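PDB 3C3J: putative tagatose-6-phosphate ketose/aldose isomerase from Escherichia coli, which is a putative isomerase built from two SIS domains, each with a five-stranded parallel sheet. Local coordinates for residues C133-E142 with N155-H166; Q23-I34 with T177-V186. All blocks are in the same frame, centred on the assembly; numbering follows the deposited sequence.

Contact 1 lies in the first SIS domain, at the edge of its parallel sheet, where 155-166 runs beside strand 133-139; contact 2 lies against that edge and adds the long helix 23-49, pairing it with helix 174-187, the element that follows strand 159-160 in the chain. Their centres are about 12 Å apart, and the two meet directly. A salt bridge joins E164 OE2 of contact 1 to R29 NE of contact 2 at 2.8 Å. Selenomethionine M161 packs its SE 3.1 Å from S182 OG, and T165 CG2 lies 3.5 Å from T178 OG1. Both contacts lie within one chain of the two-chain assembly.

Contact 1 (C133-E142 with N155-H166); sequences CYHLPITCNE and NAFALLMPAETH
N155 turns CG between its backbone N and carbonyl carbon (chi1 75°), which carries the amide back over C133, while M161, bent at chi2 and chi3, curls its selenium toward I138. They serve the last crossover of a parallel sheet, the beta-alpha-beta unit of strand 133-139, helix 145-151 and strand 159-160. N155 ND2 donates to C133 O at 2.7 Å, from above the carbonyl plane and with a bent N-H...O angle of 139°; N155 O accepts from H135 N, in the carbonyl plane. After an isolated bridge at H135-A156, closed by F157 N to H135 O, parallel pairing follows at I138-L159 and T139-L160, through L159 N to P137 O, nearly straight, T139 N to L159 O and M161 N to T139 O. F157 O is buried without a polar partner: L136 CD1 lies 3.2 Å away, L136 CA makes only a CA-H...O contact, and P137 has no N-H to offer.

On the face with I138, M161 CE meets I138 CG2 at 3.6 Å, next to L159, which packs on helices 23-49 and 174-187. L160 reaches CD1 to 3.4 Å from E142 N. Past the pairing, the H166 ring crosses the N141 amide with planes 44° apart, CE1 3.6 Å from N141 CG; N141 ND2 donates to S113 O. A water ties the diverging backbones, donating to both C140 O and M161 O.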
loop_
_atom_site.group_PDB
_atom_site.type_symbol
_atom_site.label_atom_id
_atom_site.label_comp_id
_atom_site.label_asym_id
_atom_site.label_seq_id
_atom_site.Cartn_x
_atom_site.Cartn_y
_atom_site.Cartn_z
ATOM N N CYS A 133 -5.148 26.111 -4.318
ATOM C CA CYS A 133 -5.389 24.786 -4.852
ATOM C C CYS A 133 -5.640 24.869 -6.352
ATOM O O CYS A 133 -6.423 25.738 -6.832
ATOM C CB CYS A 133 -6.586 24.143 -4.169
ATOM S SG CYS A 133 -6.672 22.380 -4.433
ATOM N N TYR A 134 -4.944 23.993 -7.080
ATOM C CA TYR A 134 -5.049 23.894 -8.531
ATOM C C TYR A 134 -5.347 22.450 -8.885
ATOM O O TYR A 134 -5.061 21.542 -8.107
ATOM C CB TYR A 134 -3.771 24.347 -9.229
ATOM C CG TYR A 134 -3.308 25.711 -8.793
ATOM C CD1 TYR A 134 -3.792 26.865 -9.405
ATOM C CD2 TYR A 134 -2.402 25.843 -7.742
ATOM C CE1 TYR A 134 -3.377 28.115 -8.979
ATOM C CE2 TYR A 134 -1.956 27.109 -7.318
ATOM C CZ TYR A 134 -2.449 28.229 -7.940
ATOM O OH TYR A 134 -2.042 29.483 -7.507
ATOM N N HIS A 135 -5.940 22.260 -10.051
ATOM C CA HIS A 135 -6.409 20.933 -10.512
ATOM C C HIS A 135 -6.015 20.649 -11.943
ATOM O O HIS A 135 -6.134 21.536 -12.819
ATOM C CB HIS A 135 -7.928 20.849 -10.406
ATOM C CG HIS A 135 -8.425 20.924 -9.010
ATOM N ND1 HIS A 135 -8.847 22.104 -8.433
ATOM C CD2 HIS A 135 -8.506 19.981 -8.047
ATOM C CE1 HIS A 135 -9.199 21.864 -7.185
ATOM N NE2 HIS A 135 -8.999 20.586 -6.924
ATOM N N LEU A 136 -5.569 19.412 -12.178
ATOM C CA LEU A 136 -5.373 18.855 -13.503
ATOM C C LEU A 136 -6.062 17.488 -13.564
ATOM O O LEU A 136 -5.435 16.458 -13.370
ATOM C CB LEU A 136 -3.890 18.710 -13.819
ATOM C CG LEU A 136 -3.543 18.386 -15.297
ATOM C CD1 LEU A 136 -3.296 19.666 -16.045
ATOM C CD2 LEU A 136 -2.327 17.465 -15.383
ATOM N N PRO A 137 -7.376 17.476 -13.808
ATOM C CA PRO A 137 -8.006 16.183 -14.046
ATOM C C PRO A 137 -7.556 15.540 -15.356
ATOM O O PRO A 137 -7.376 16.228 -16.370
ATOM C CB PRO A 137 -9.498 16.505 -14.080
ATOM C CG PRO A 137 -9.600 17.931 -13.616
ATOM C CD PRO A 137 -8.330 18.589 -13.887
ATOM N N ILE A 138 -7.343 14.229 -15.304
ATOM C CA ILE A 138 -7.006 13.426 -16.480
ATOM C C ILE A 138 -8.110 12.386 -16.535
ATOM O O ILE A 138 -8.209 11.505 -15.657
ATOM C CB ILE A 138 -5.599 12.805 -16.361
ATOM C CG1 ILE A 138 -4.558 13.922 -16.238
ATOM C CG2 ILE A 138 -5.286 11.888 -17.554
ATOM C CD1 ILE A 138 -3.053 13.473 -16.093
ATOM N N THR A 139 -8.954 12.505 -17.549
ATOM C CA THR A 139 -10.243 11.820 -17.568
ATOM C C THR A 139 -10.673 11.380 -18.987
ATOM O O THR A 139 -10.268 11.969 -19.986
ATOM C CB THR A 139 -11.326 12.734 -16.889
ATOM O OG1 THR A 139 -12.579 12.053 -16.805
ATOM C CG2 THR A 139 -11.500 14.062 -17.645
ATOM N N CYS A 140 -11.504 10.342 -19.045
ATOM C CA CYS A 140 -11.939 9.749 -20.316
ATOM C C CYS A 140 -13.348 10.149 -20.773
ATOM O O CYS A 140 -13.788 9.693 -21.826
ATOM C CB CYS A 140 -11.808 8.208 -20.254
ATOM S SG CYS A 140 -10.149 7.633 -19.747
ATOM N N ASN A 141 -14.020 11.044 -20.044
ATOM C CA ASN A 141 -15.400 11.430 -20.326
ATOM C C ASN A 141 -15.567 12.946 -20.391
ATOM O O ASN A 141 -15.493 13.651 -19.380
ATOM C CB ASN A 141 -16.324 10.827 -19.248
ATOM C CG ASN A 141 -17.804 11.047 -19.520
ATOM O OD1 ASN A 141 -18.211 11.322 -20.646
ATOM N ND2 ASN A 141 -18.630 10.862 -18.485
ATOM N N GLU A 142 -15.791 13.461 -21.594
ATOM C CA GLU A 142 -15.942 14.897 -21.809
ATOM C C GLU A 142 -17.124 15.497 -21.000
ATOM O O GLU A 142 -17.078 16.649 -20.545
ATOM C CB GLU A 142 -16.117 15.166 -23.319
ATOM C CG GLU A 142 -16.462 16.608 -23.663
ATOM C CD GLU A 142 -17.948 16.943 -23.487
ATOM O OE1 GLU A 142 -18.801 16.037 -23.300
ATOM O OE2 GLU A 142 -18.261 18.127 -23.527
ATOM N N ASN A 155 -8.744 27.730 -11.777
ATOM C CA ASN A 155 -7.678 27.020 -11.050
ATOM C C ASN A 155 -7.435 25.610 -11.598
ATOM O O ASN A 155 -6.721 24.839 -10.981
ATOM C CB ASN A 155 -7.936 27.023 -9.502
ATOM C CG ASN A 155 -9.065 26.041 -9.021
ATOM O OD1 ASN A 155 -9.962 25.640 -9.784
ATOM N ND2 ASN A 155 -9.012 25.668 -7.714
ATOM N N ALA A 156 -7.985 25.303 -12.775
ATOM C CA ALA A 156 -8.029 23.923 -13.283
ATOM C C ALA A 156 -7.751 23.870 -14.771
ATOM O O ALA A 156 -8.086 24.812 -15.504
ATOM C CB ALA A 156 -9.359 23.312 -12.986
ATOM N N PHE A 157 -7.120 22.787 -15.210
ATOM C CA PHE A 157 -6.877 22.530 -16.624
ATOM C C PHE A 157 -7.114 21.040 -16.816
ATOM O O PHE A 157 -6.393 20.236 -16.258
ATOM C CB PHE A 157 -5.437 22.887 -17.000
ATOM C CG PHE A 157 -5.124 22.746 -18.479
ATOM C CD1 PHE A 157 -4.968 23.879 -19.271
ATOM C CD2 PHE A 157 -4.971 21.498 -19.067
ATOM C CE1 PHE A 157 -4.679 23.765 -20.628
ATOM C CE2 PHE A 157 -4.692 21.374 -20.425
ATOM C CZ PHE A 157 -4.541 22.510 -21.204
ATOM N N ALA A 158 -8.112 20.686 -17.596
ATOM C CA ALA A 158 -8.493 19.288 -17.746
ATOM C C ALA A 158 -7.957 18.737 -19.041
ATOM O O ALA A 158 -7.976 19.392 -20.087
ATOM C CB ALA A 158 -9.962 19.124 -17.707
ATOM N N LEU A 159 -7.491 17.500 -18.953
ATOM C CA LEU A 159 -6.962 16.800 -20.095
ATOM C C LEU A 159 -7.873 15.601 -20.406
ATOM O O LEU A 159 -8.051 14.694 -19.593
ATOM C CB LEU A 159 -5.540 16.392 -19.790
ATOM C CG LEU A 159 -4.692 15.705 -20.821
ATOM C CD1 LEU A 159 -4.639 16.531 -22.121
ATOM C CD2 LEU A 159 -3.290 15.526 -20.162
ATOM N N LEU A 160 -8.427 15.613 -21.601
ATOM C CA LEU A 160 -9.341 14.567 -22.046
ATOM C C LEU A 160 -8.595 13.456 -22.779
ATOM O O LEU A 160 -7.775 13.736 -23.670
ATOM C CB LEU A 160 -10.390 15.193 -22.964
ATOM C CG LEU A 160 -11.594 14.335 -23.343
ATOM C CD1 LEU A 160 -12.426 13.935 -22.121
ATOM C CD2 LEU A 160 -12.454 15.106 -24.386
HETATM N N MSE A 161 -8.887 12.206 -22.436
HETATM C CA MSE A 161 -8.225 11.054 -23.072
HETATM C C MSE A 161 -8.962 10.765 -24.385
HETATM O O MSE A 161 -10.092 11.262 -24.573
HETATM C CB MSE A 161 -8.267 9.832 -22.151
HETATM C CG MSE A 161 -7.544 9.996 -20.848
HETATM SE SE MSE A 161 -5.633 10.355 -21.085
HETATM C CE MSE A 161 -5.570 12.336 -21.137
ATOM N N PRO A 162 -8.331 10.004 -25.307
ATOM C CA PRO A 162 -9.047 9.629 -26.529
ATOM C C PRO A 162 -10.346 8.870 -26.236
ATOM O O PRO A 162 -10.448 8.127 -25.259
ATOM C CB PRO A 162 -8.030 8.766 -27.290
ATOM C CG PRO A 162 -6.678 9.234 -26.714
ATOM C CD PRO A 162 -6.963 9.471 -25.297
ATOM N N ALA A 163 -11.342 9.100 -27.073
ATOM C CA ALA A 163 -12.692 8.588 -26.856
ATOM C C ALA A 163 -12.754 7.083 -26.625
ATOM O O ALA A 163 -13.532 6.629 -25.792
ATOM C CB ALA A 163 -13.590 8.973 -28.007
ATOM N N GLU A 164 -11.936 6.306 -27.338
ATOM C CA GLU A 164 -11.975 4.848 -27.198
ATOM C C GLU A 164 -11.535 4.349 -25.833
ATOM O O GLU A 164 -11.794 3.192 -25.487
ATOM C CB GLU A 164 -11.146 4.140 -28.278
ATOM C CG GLU A 164 -9.590 4.269 -28.160
ATOM C CD GLU A 164 -9.023 5.502 -28.825
ATOM O OE1 GLU A 164 -9.752 6.506 -28.930
ATOM O OE2 GLU A 164 -7.840 5.450 -29.254
ATOM N N THR A 165 -10.888 5.206 -25.055
ATOM C CA THR A 165 -10.402 4.805 -23.730
ATOM C C THR A 165 -11.456 4.961 -22.624
ATOM O O THR A 165 -11.162 4.657 -21.480
ATOM C CB THR A 165 -9.100 5.553 -23.316
ATOM O OG1 THR A 165 -9.396 6.937 -23.028
ATOM C CG2 THR A 165 -8.046 5.443 -24.401
ATOM N N HIS A 166 -12.669 5.423 -22.946
ATOM C CA HIS A 166 -13.769 5.398 -21.978
ATOM C C HIS A 166 -14.271 3.953 -21.975
ATOM O O HIS A 166 -15.280 3.637 -22.609
ATOM C CB HIS A 166 -14.880 6.373 -22.355
ATOM C CG HIS A 166 -15.933 6.551 -21.290
ATOM N ND1 HIS A 166 -16.818 7.604 -21.292
ATOM C CD2 HIS A 166 -16.219 5.832 -20.175
ATOM C CE1 HIS A 166 -17.627 7.510 -20.248
ATOM N NE2 HIS A 166 -17.288 6.440 -19.556
HETATM O O HOH W 1 -12.810 10.930 -24.261
#

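Contact 2 (Q23-I34 with T177-V186); sequences QPRAWIRSLTNI and TTMMASCLAV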
loop_
_atom_site.group_PDB
_atom_site.type_symbol
_atom_site.label_atom_id
_atom_site.label_comp_id
_atom_site.label_asym_id
_atom_site.label_seq_id
_atom_site.Cartn_x
_atom_site.Cartn_y
_atom_site.Cartn_z
ATOM N N GLN A 23 -4.886 -0.350 -26.995
ATOM C CA GLN A 23 -4.012 0.435 -26.117
ATOM C C GLN A 23 -2.823 1.136 -26.799
ATOM O O GLN A 23 -2.714 2.371 -26.683
ATOM C CB GLN A 23 -3.562 -0.419 -24.953
ATOM C CG GLN A 23 -4.633 -0.491 -23.876
ATOM C CD GLN A 23 -4.247 -1.447 -22.770
ATOM O OE1 GLN A 23 -4.020 -2.647 -23.018
ATOM N NE2 GLN A 23 -4.138 -0.933 -21.554
ATOM N N PRO A 24 -1.952 0.386 -27.520
ATOM C CA PRO A 24 -0.820 1.070 -28.171
ATOM C C PRO A 24 -1.257 2.267 -29.041
ATOM O O PRO A 24 -0.686 3.355 -28.941
ATOM C CB PRO A 24 -0.152 -0.064 -28.987
ATOM C CG PRO A 24 -0.531 -1.264 -28.310
ATOM C CD PRO A 24 -1.893 -1.064 -27.770
ATOM N N ARG A 25 -2.330 2.097 -29.798
ATOM C CA ARG A 25 -2.819 3.156 -30.651
ATOM C C ARG A 25 -3.352 4.320 -29.835
ATOM O O ARG A 25 -3.110 5.476 -30.166
ATOM C CB ARG A 25 -3.929 2.621 -31.551
ATOM C CG ARG A 25 -4.426 3.598 -32.586
ATOM C CD ARG A 25 -5.279 2.898 -33.564
ATOM N NE ARG A 25 -6.455 2.362 -32.884
ATOM C CZ ARG A 25 -7.376 1.614 -33.467
ATOM N NH1 ARG A 25 -7.258 1.285 -34.733
ATOM N NH2 ARG A 25 -8.414 1.196 -32.773
ATOM N N ALA A 26 -4.080 3.999 -28.769
ATOM C CA ALA A 26 -4.638 5.034 -27.883
ATOM C C ALA A 26 -3.532 5.860 -27.198
ATOM O O ALA A 26 -3.657 7.089 -27.049
ATOM C CB ALA A 26 -5.590 4.396 -26.851
ATOM N N TRP A 27 -2.444 5.199 -26.812
ATOM C CA TRP A 27 -1.335 5.877 -26.129
ATOM C C TRP A 27 -0.752 6.976 -27.007
ATOM O O TRP A 27 -0.579 8.111 -26.573
ATOM C CB TRP A 27 -0.249 4.876 -25.744
ATOM C CG TRP A 27 -0.719 3.806 -24.818
ATOM C CD1 TRP A 27 -1.850 3.836 -24.041
ATOM C CD2 TRP A 27 -0.073 2.572 -24.536
ATOM N NE1 TRP A 27 -1.956 2.706 -23.327
ATOM C CE2 TRP A 27 -0.887 1.890 -23.609
ATOM C CE3 TRP A 27 1.100 1.957 -24.991
ATOM C CZ2 TRP A 27 -0.557 0.626 -23.106
ATOM C CZ3 TRP A 27 1.430 0.678 -24.489
ATOM C CH2 TRP A 27 0.614 0.043 -23.559
ATOM N N ILE A 28 -0.497 6.643 -28.264
ATOM C CA ILE A 28 0.122 7.581 -29.196
ATOM C C ILE A 28 -0.857 8.701 -29.598
ATOM O O ILE A 28 -0.457 9.842 -29.710
ATOM C CB ILE A 28 0.764 6.832 -30.393
ATOM C CG1 ILE A 28 1.820 5.863 -29.874
ATOM C CG2 ILE A 28 1.433 7.810 -31.336
ATOM C CD1 ILE A 28 2.769 6.483 -28.830
ATOM N N ARG A 29 -2.140 8.371 -29.728
ATOM C CA ARG A 29 -3.189 9.340 -29.922
ATOM C C ARG A 29 -3.207 10.335 -28.768
ATOM O O ARG A 29 -3.263 11.540 -29.004
ATOM C CB ARG A 29 -4.553 8.648 -30.059
ATOM C CG ARG A 29 -4.870 8.272 -31.488
ATOM C CD ARG A 29 -5.994 7.266 -31.629
ATOM N NE ARG A 29 -7.271 7.619 -30.998
ATOM C CZ ARG A 29 -8.147 8.492 -31.472
ATOM N NH1 ARG A 29 -9.292 8.682 -30.828
ATOM N NH2 ARG A 29 -7.881 9.224 -32.548
ATOM N N SER A 30 -3.088 9.853 -27.529
ATOM C CA SER A 30 -3.151 10.785 -26.411
ATOM C C SER A 30 -1.920 11.714 -26.397
ATOM O O SER A 30 -2.056 12.932 -26.180
ATOM C CB SER A 30 -3.277 10.082 -25.070
ATOM O OG SER A 30 -3.608 11.063 -24.105
ATOM N N LEU A 31 -0.736 11.138 -26.608
ATOM C CA LEU A 31 0.526 11.914 -26.558
ATOM C C LEU A 31 0.644 12.908 -27.707
ATOM O O LEU A 31 1.145 14.015 -27.514
ATOM C CB LEU A 31 1.741 10.972 -26.508
ATOM C CG LEU A 31 2.152 10.525 -25.080
ATOM C CD1 LEU A 31 0.960 10.070 -24.234
ATOM C CD2 LEU A 31 3.275 9.471 -25.091
ATOM N N THR A 32 0.152 12.537 -28.890
ATOM C CA THR A 32 0.055 13.505 -29.993
ATOM C C THR A 32 -0.963 14.631 -29.677
ATOM O O THR A 32 -0.730 15.787 -30.000
ATOM C CB THR A 32 -0.145 12.812 -31.414
ATOM O OG1 THR A 32 -1.380 12.137 -31.461
ATOM C CG2 THR A 32 0.910 11.784 -31.651
ATOM N N ASN A 33 -2.051 14.317 -28.989
ATOM C CA ASN A 33 -2.949 15.378 -28.496
ATOM C C ASN A 33 -2.268 16.339 -27.510
ATOM O O ASN A 33 -2.471 17.552 -27.544
ATOM C CB ASN A 33 -4.180 14.784 -27.849
ATOM C CG ASN A 33 -5.236 15.814 -27.591
ATOM O OD1 ASN A 33 -5.663 16.527 -28.518
ATOM N ND2 ASN A 33 -5.662 15.931 -26.329
ATOM N N ILE A 34 -1.479 15.777 -26.609
ATOM C CA ILE A 34 -0.729 16.557 -25.631
ATOM C C ILE A 34 0.229 17.493 -26.398
ATOM O O ILE A 34 0.373 18.659 -26.034
ATOM C CB ILE A 34 -0.003 15.617 -24.632
ATOM C CG1 ILE A 34 -1.018 14.978 -23.681
ATOM C CG2 ILE A 34 1.132 16.355 -23.869
ATOM C CD1 ILE A 34 -0.384 13.898 -22.754
ATOM N N THR A 177 -4.035 2.723 -18.575
ATOM C CA THR A 177 -2.739 2.859 -19.248
ATOM C C THR A 177 -2.622 4.193 -20.012
ATOM O O THR A 177 -1.549 4.833 -20.003
ATOM C CB THR A 177 -2.413 1.642 -20.133
ATOM O OG1 THR A 177 -3.417 1.508 -21.159
ATOM C CG2 THR A 177 -2.276 0.352 -19.242
ATOM N N THR A 178 -3.710 4.664 -20.611
ATOM C CA THR A 178 -3.622 5.911 -21.365
ATOM C C THR A 178 -3.492 7.121 -20.434
ATOM O O THR A 178 -2.687 8.035 -20.687
ATOM C CB THR A 178 -4.777 6.059 -22.409
ATOM O OG1 THR A 178 -4.859 4.858 -23.199
ATOM C CG2 THR A 178 -4.511 7.273 -23.328
HETATM N N MSE A 179 -4.216 7.093 -19.318
HETATM C CA MSE A 179 -4.077 8.126 -18.299
HETATM C C MSE A 179 -2.667 8.150 -17.726
HETATM O O MSE A 179 -2.110 9.226 -17.542
HETATM C CB MSE A 179 -5.120 7.948 -17.183
HETATM C CG MSE A 179 -6.523 8.332 -17.643
HETATM SE SE MSE A 179 -7.876 8.323 -16.210
HETATM C CE MSE A 179 -7.609 6.549 -15.550
HETATM N N MSE A 180 -2.093 6.968 -17.481
HETATM C CA MSE A 180 -0.758 6.866 -16.943
HETATM C C MSE A 180 0.307 7.441 -17.885
HETATM O O MSE A 180 1.170 8.210 -17.466
HETATM C CB MSE A 180 -0.413 5.419 -16.594
HETATM C CG MSE A 180 0.941 5.302 -15.929
HETATM SE SE MSE A 180 1.085 3.671 -14.870
HETATM C CE MSE A 180 0.694 2.312 -16.279
ATOM N N ALA A 181 0.246 7.044 -19.150
ATOM C CA ALA A 181 1.162 7.549 -20.185
ATOM C C ALA A 181 1.013 9.052 -20.350
ATOM O O ALA A 181 2.007 9.764 -20.504
ATOM C CB ALA A 181 0.898 6.851 -21.515
ATOM N N SER A 182 -0.229 9.534 -20.299
ATOM C CA SER A 182 -0.484 10.979 -20.411
ATOM C C SER A 182 0.151 11.766 -19.251
ATOM O O SER A 182 0.813 12.784 -19.479
ATOM C CB SER A 182 -1.979 11.275 -20.515
ATOM O OG SER A 182 -2.544 10.524 -21.583
ATOM N N CYS A 183 -0.049 11.294 -18.026
ATOM C CA CYS A 183 0.527 11.943 -16.852
ATOM C C CYS A 183 2.056 12.007 -16.929
ATOM O O CYS A 183 2.632 13.057 -16.713
ATOM C CB CYS A 183 0.094 11.259 -15.554
ATOM S SG CYS A 183 0.499 12.249 -14.079
ATOM N N LEU A 184 2.691 10.898 -17.300
ATOM C CA LEU A 184 4.134 10.871 -17.491
ATOM C C LEU A 184 4.557 11.908 -18.549
ATOM O O LEU A 184 5.510 12.666 -18.331
ATOM C CB LEU A 184 4.575 9.464 -17.893
ATOM C CG LEU A 184 4.565 8.364 -16.837
ATOM C CD1 LEU A 184 4.769 6.989 -17.533
ATOM C CD2 LEU A 184 5.645 8.570 -15.738
ATOM N N ALA A 185 3.811 11.985 -19.654
ATOM C CA ALA A 185 4.141 12.885 -20.761
ATOM C C ALA A 185 3.965 14.330 -20.382
ATOM O O ALA A 185 4.706 15.176 -20.856
ATOM C CB ALA A 185 3.324 12.573 -22.001
ATOM N N VAL A 186 2.989 14.618 -19.524
ATOM C CA VAL A 186 2.751 15.987 -19.086
ATOM C C VAL A 186 3.934 16.476 -18.272
ATOM O O VAL A 186 4.430 17.574 -18.516
ATOM C CB VAL A 186 1.443 16.127 -18.252
ATOM C CG1 VAL A 186 1.431 17.481 -17.475
ATOM C CG2 VAL A 186 0.182 15.996 -19.191
#
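W27 and T177 form a hydrogen bond between helices 23-49 and 174-187, whose segments 23-34 and 177-186 run with axes 9.2 Å apart, crossing at -34°. The indole NE1 donates to T177 OG1 at 2.9 Å, and the hydroxyl sits in the ring plane, so it is the edge of W27 that meets the second helix. With CG anti to the carbonyl carbon (chi1 -60°), the indole lies back along its own helix, Q23 O and P24 N over one face; F340 of helix 335-356 makes an edge-to-face contact with it. T178 OG1 also lies at the indole edge, 3.3 Å from W27 CD1, but its hydrogen bond goes to S174 O.

A second polar pair is made by two serines, S30 OG and S182 OG, 2.8 Å apart. S182 OG donates to T178 O from above the carbonyl plane, so T178 O accepts two hydrogen bonds, from OG and N of S182, on opposite faces.

Apolar contacts fill the C-terminal half. L31 CG rests on A185 CB at 3.9 Å and its CD1 approaches A181, while I34 extends CD1 over S182 and A185 to V186 CG2. T178 CG2 makes a similar contact further back, 3.5 Å from S30 CB.

Alanines, serines and threonines on 177-186 keep that surface low, and the larger W27, L31 and I34 come from the other helix. All the touching residues are buried, so the hydroxyls serve as internal partners; the contact is polar toward the N-terminal ends of the segments and largely apolar toward the C-terminal ends.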